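Local coordinates for Pex protein (PDB 2DQL) that probably acts as a PadR-like winged-helix transcriptional regulator associated with the cyanobacterial circadian clock, at residues A[53-56]-A[57-60]; A[42-45]-A[46-50]. All coordinates share one frame; numbering follows the deposited sequence.

Interaction 1 of 2, residues A[53-56]-A[57-60]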
loop_
_atom_site.group_PDB
_atom_site.type_symbol
_atom_site.label_atom_id
_atom_site.label_comp_id
_atom_site.label_asym_id
_atom_site.label_seq_id
_atom_site.Cartn_x
_atom_site.Cartn_y
_atom_site.Cartn_z
ATOM N N ARG A 53 3.224 0.299 10.176
ATOM C CA ARG A 53 1.993 0.404 10.943
ATOM C C ARG A 53 1.109 -0.800 10.658
ATOM O O ARG A 53 1.230 -1.449 9.620
ATOM C CB ARG A 53 1.228 1.679 10.570
ATOM C CG ARG A 53 1.936 2.974 10.926
ATOM C CD ARG A 53 1.915 3.242 12.420
ATOM N NE ARG A 53 2.496 4.545 12.743
ATOM C CZ ARG A 53 3.794 4.831 12.683
ATOM N NH1 ARG A 53 4.673 3.907 12.316
ATOM N NH2 ARG A 53 4.215 6.051 12.983
ATOM N N LEU A 54 0.217 -1.096 11.594
ATOM C CA LEU A 54 -0.718 -2.198 11.424
ATOM C C LEU A 54 -2.096 -1.648 11.749
ATOM O O LEU A 54 -2.335 -1.190 12.868
ATOM C CB LEU A 54 -0.385 -3.359 12.369
ATOM C CG LEU A 54 -1.387 -4.523 12.346
ATOM C CD1 LEU A 54 -1.530 -5.090 10.938
ATOM C CD2 LEU A 54 -0.919 -5.607 13.313
ATOM N N SER A 55 -2.989 -1.678 10.767
ATOM C CA SER A 55 -4.340 -1.172 10.959
ATOM C C SER A 55 -5.170 -2.183 11.726
ATOM O O SER A 55 -4.869 -3.377 11.750
ATOM C CB SER A 55 -5.019 -0.899 9.612
ATOM O OG SER A 55 -5.425 -2.105 8.990
ATOM N N ASP A 56 -6.227 -1.688 12.349
ATOM C CA ASP A 56 -7.123 -2.532 13.106
ATOM C C ASP A 56 -7.776 -3.539 12.154
ATOM O O ASP A 56 -7.966 -4.703 12.499
ATOM C CB ASP A 56 -8.172 -1.646 13.781
ATOM C CG ASP A 56 -9.050 -2.406 14.729
ATOM O OD1 ASP A 56 -10.252 -2.547 14.425
ATOM O OD2 ASP A 56 -8.536 -2.863 15.773
ATOM N N THR A 57 -8.095 -3.088 10.941
ATOM C CA THR A 57 -8.725 -3.945 9.939
ATOM C C THR A 57 -7.816 -5.088 9.482
ATOM O O THR A 57 -8.254 -6.229 9.374
ATOM C CB THR A 57 -9.174 -3.114 8.704
ATOM O OG1 THR A 57 -10.233 -2.230 9.093
ATOM C CG2 THR A 57 -9.671 -4.022 7.584
ATOM N N VAL A 58 -6.549 -4.794 9.210
ATOM C CA VAL A 58 -5.645 -5.851 8.782
ATOM C C VAL A 58 -5.326 -6.776 9.959
ATOM O O VAL A 58 -5.199 -7.983 9.783
ATOM C CB VAL A 58 -4.341 -5.276 8.189
ATOM C CG1 VAL A 58 -3.367 -6.411 7.862
ATOM C CG2 VAL A 58 -4.671 -4.485 6.920
ATOM N N LEU A 59 -5.204 -6.206 11.154
ATOM C CA LEU A 59 -4.934 -7.011 12.347
ATOM C C LEU A 59 -5.976 -8.114 12.479
ATOM O O LEU A 59 -5.639 -9.292 12.607
ATOM C CB LEU A 59 -4.971 -6.143 13.614
ATOM C CG LEU A 59 -5.074 -6.904 14.949
ATOM C CD1 LEU A 59 -3.848 -7.800 15.123
ATOM C CD2 LEU A 59 -5.193 -5.918 16.108
ATOM N N TYR A 60 -7.246 -7.747 12.408
ATOM C CA TYR A 60 -8.278 -8.751 12.638
ATOM C C TYR A 60 -8.530 -9.573 11.380
ATOM O O TYR A 60 -9.045 -10.720 11.492
ATOM C CB TYR A 60 -9.438 -8.146 13.431
ATOM C CG TYR A 60 -9.105 -7.852 14.877
ATOM C CD1 TYR A 60 -9.071 -8.869 15.823
ATOM C CD2 TYR A 60 -8.824 -6.559 15.296
ATOM C CE1 TYR A 60 -8.767 -8.605 17.144
ATOM C CE2 TYR A 60 -8.518 -6.287 16.616
ATOM C CZ TYR A 60 -8.492 -7.313 17.536
ATOM O OH TYR A 60 -8.188 -7.045 18.850
#
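Ser55 meets Val58, and Leu54 meets Leu59, in a local helix-start contact that combines an N-cap with a hydrophobic staple where strand 52-53 gives way to helix 56-68. In a winged-helix fold of the PadR-like type, a helix at this place before the wing hairpin is probably the recognition helix. The cap is made by Ser55 OG, which accepts from Val58 N at 2.9 Å with a nearly straight bond (165°). With chi1 at 76°, OG sits between the backbone N and the carbonyl carbon of its own residue, which points it forward at the amides of the first helical turn. There it also lies against the CG2 branch of Val58. The same serine serves the next amide through its backbone, since Ser55 O accepts from Leu59 N at 2.9 Å; Asp56 O then takes Tyr60 N at 3.1 Å and the regular helical pattern is under way.

On the buried side, Leu54 precedes the cap and reaches forward to the helix. Its CD1 methyl packs on Val58 CG1 at 3.8 Å, while CD2 meets Leu59 CD1 at 4.1 Å, the two leucine side chains crossing at about a right angle. This staple is part of the core: Leu54 also touches Leu45 of helix 38-48 and Ala23 of helix 20-31, and Leu59 rests on Leu41, Ile42 and Ile27.

The outer side is polar. Asp56 places a carboxylate in the first turn, where its negative charge would probably interact favourably with the helix dipole. Its plane and that of the Tyr60 ring are turned 64° apart, and Asp56 OD2 approaches the ring at its edge, in the ring plane, 3.5 Å from Tyr60 CE2.

Interaction 2 of 2, residues A[42-45]-A[46-50]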
loop_
_atom_site.group_PDB
_atom_site.type_symbol
_atom_site.label_atom_id
_atom_site.label_comp_id
_atom_site.label_asym_id
_atom_site.label_seq_id
_atom_site.Cartn_x
_atom_site.Cartn_y
_atom_site.Cartn_z
ATOM N N ILE A 42 -0.359 -4.118 17.668
ATOM C CA ILE A 42 -0.300 -2.891 16.882
ATOM C C ILE A 42 0.754 -1.936 17.419
ATOM O O ILE A 42 1.604 -1.457 16.668
ATOM C CB ILE A 42 -1.667 -2.170 16.862
ATOM C CG1 ILE A 42 -2.680 -3.017 16.088
ATOM C CG2 ILE A 42 -1.524 -0.781 16.221
ATOM C CD1 ILE A 42 -4.095 -2.459 16.092
ATOM N N GLN A 43 0.713 -1.675 18.721
ATOM C CA GLN A 43 1.665 -0.755 19.329
ATOM C C GLN A 43 3.112 -1.233 19.232
ATOM O O GLN A 43 4.011 -0.448 18.932
ATOM C CB GLN A 43 1.301 -0.509 20.796
ATOM C CG GLN A 43 2.102 0.611 21.437
ATOM C CD GLN A 43 1.986 1.916 20.664
ATOM O OE1 GLN A 43 0.884 2.424 20.438
ATOM N NE2 GLN A 43 3.126 2.464 20.252
ATOM N N GLN A 44 3.331 -2.520 19.479
ATOM C CA GLN A 44 4.671 -3.089 19.431
ATOM C C GLN A 44 5.317 -2.940 18.058
ATOM O O GLN A 44 6.529 -2.758 17.953
ATOM C CB GLN A 44 4.628 -4.571 19.820
ATOM C CG GLN A 44 6.000 -5.188 20.042
ATOM C CD GLN A 44 5.926 -6.615 20.556
ATOM O OE1 GLN A 44 5.172 -6.914 21.481
ATOM N NE2 GLN A 44 6.722 -7.499 19.968
ATOM N N LEU A 45 4.510 -3.023 17.006
ATOM C CA LEU A 45 5.037 -2.895 15.652
ATOM C C LEU A 45 5.620 -1.504 15.442
ATOM O O LEU A 45 6.745 -1.362 14.958
ATOM C CB LEU A 45 3.934 -3.148 14.620
ATOM C CG LEU A 45 4.349 -2.961 13.156
ATOM C CD1 LEU A 45 5.454 -3.948 12.797
ATOM C CD2 LEU A 45 3.144 -3.158 12.256
ATOM N N GLU A 46 4.853 -0.486 15.818
ATOM C CA GLU A 46 5.281 0.903 15.667
ATOM C C GLU A 46 6.518 1.205 16.507
ATOM O O GLU A 46 7.406 1.939 16.073
ATOM C CB GLU A 46 4.149 1.858 16.063
ATOM C CG GLU A 46 4.430 3.321 15.727
ATOM C CD GLU A 46 3.310 4.256 16.156
ATOM O OE1 GLU A 46 2.131 3.926 15.911
ATOM O OE2 GLU A 46 3.610 5.326 16.728
ATOM N N THR A 47 6.577 0.636 17.705
ATOM C CA THR A 47 7.710 0.863 18.594
ATOM C C THR A 47 8.990 0.215 18.072
ATOM O O THR A 47 10.062 0.818 18.128
ATOM C CB THR A 47 7.418 0.331 20.015
ATOM O OG1 THR A 47 6.270 1.006 20.547
ATOM C CG2 THR A 47 8.612 0.577 20.934
ATOM N N GLU A 48 8.881 -1.006 17.559
ATOM C CA GLU A 48 10.048 -1.713 17.038
ATOM C C GLU A 48 10.444 -1.267 15.637
ATOM O O GLU A 48 11.623 -1.276 15.288
ATOM C CB GLU A 48 9.798 -3.223 17.021
ATOM C CG GLU A 48 9.866 -3.892 18.381
ATOM C CD GLU A 48 9.636 -5.391 18.301
ATOM O OE1 GLU A 48 10.297 -6.058 17.473
ATOM O OE2 GLU A 48 8.796 -5.903 19.068
ATOM N N HIS A 49 9.458 -0.888 14.833
ATOM C CA HIS A 49 9.712 -0.456 13.464
ATOM C C HIS A 49 8.889 0.787 13.149
ATOM O O HIS A 49 7.826 0.701 12.534
ATOM C CB HIS A 49 9.359 -1.588 12.499
ATOM C CG HIS A 49 10.093 -2.862 12.777
ATOM N ND1 HIS A 49 11.445 -3.008 12.546
ATOM C CD2 HIS A 49 9.676 -4.032 13.316
ATOM C CE1 HIS A 49 11.828 -4.212 12.933
ATOM N NE2 HIS A 49 10.773 -4.853 13.404
ATOM N N PRO A 50 9.381 1.963 13.570
ATOM C CA PRO A 50 8.744 3.271 13.376
ATOM C C PRO A 50 8.237 3.577 11.964
ATOM O O PRO A 50 7.371 4.434 11.792
ATOM C CB PRO A 50 9.833 4.248 13.815
ATOM C CG PRO A 50 10.535 3.493 14.885
ATOM C CD PRO A 50 10.667 2.117 14.274
#
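Gln44 and Glu48 lie side by side one turn apart near the C-terminal end of helix 38-48, the helix that precedes the probable recognition helix of the winged-helix fold. Gln44 NE2 donates to Glu48 OE2 at 2.8 Å, in a bond clearly bent at the hydrogen (134°). The carboxylate oxygen is approached nearly along its C-O axis, and the amide and carboxylate planes are only 20° apart. Both chains are extended beyond CG, but they start differently: CG of Gln44 is anti to its backbone N (chi1 -170°), that of Glu48 lies beside its backbone N, and this brings the two chains alongside each other. An alanine in place of Gln44 would remove the amide and would probably leave Glu48 OE2 without this donor and its carboxylate more free to turn.

Across the helix surface, Gln43 O is held twice by one residue. Thr47 N reaches it at 3.0 Å in the usual helical bond, and Thr47 OG1 donates to it at 3.1 Å from above the carbonyl plane. The threonine hydroxyl, anti to its own carbonyl carbon, is thereby turned back toward the preceding turn. Gln44 O takes Glu48 N at 3.0 Å, and Leu45 O takes His49 N at 2.8 Å; by contrast, Glu46 N bonds only weakly to Ile42 O at 3.5 Å.

His49 leaves the helical conformation, and Pro50 behind it has no amide hydrogen to continue the pattern. On the inner side Leu45 packs on Tyr26 and Trp106, with CD1 at the edge of the His49 ring, and His49 reaches Ile110 of helix 96-112. The last turn is thus closed by backbone bonds to its final amides, while Thr47 OG1 adds a second bond to Gln43 O on an exposed side, and Gln44, resting on Tyr26 and Val30, links its amide to the Glu48 carboxylate, so that polar bonds run from turn to turn.

In the fold
The two contacts stand at opposite ends of successive helices: interaction 2 finishes helix 38-48 and interaction 1 starts helix 56-68. Interaction 1 is partly buried and joins a serine cap to aliphatic packing; interaction 2 is mainly a surface contact, where side-chain amide, carboxylate and hydroxyl groups supplement the backbone bonds. Leu45 is the buried exception in 42-50, and its CD2 packs on Leu54 CB at 3.5 Å, bringing both ranges into one core. Arg53 ties them on the polar side as well, through a hydrogen bond from NH1 to Pro50 O and a weak ion pair of NE with Glu46 OE1.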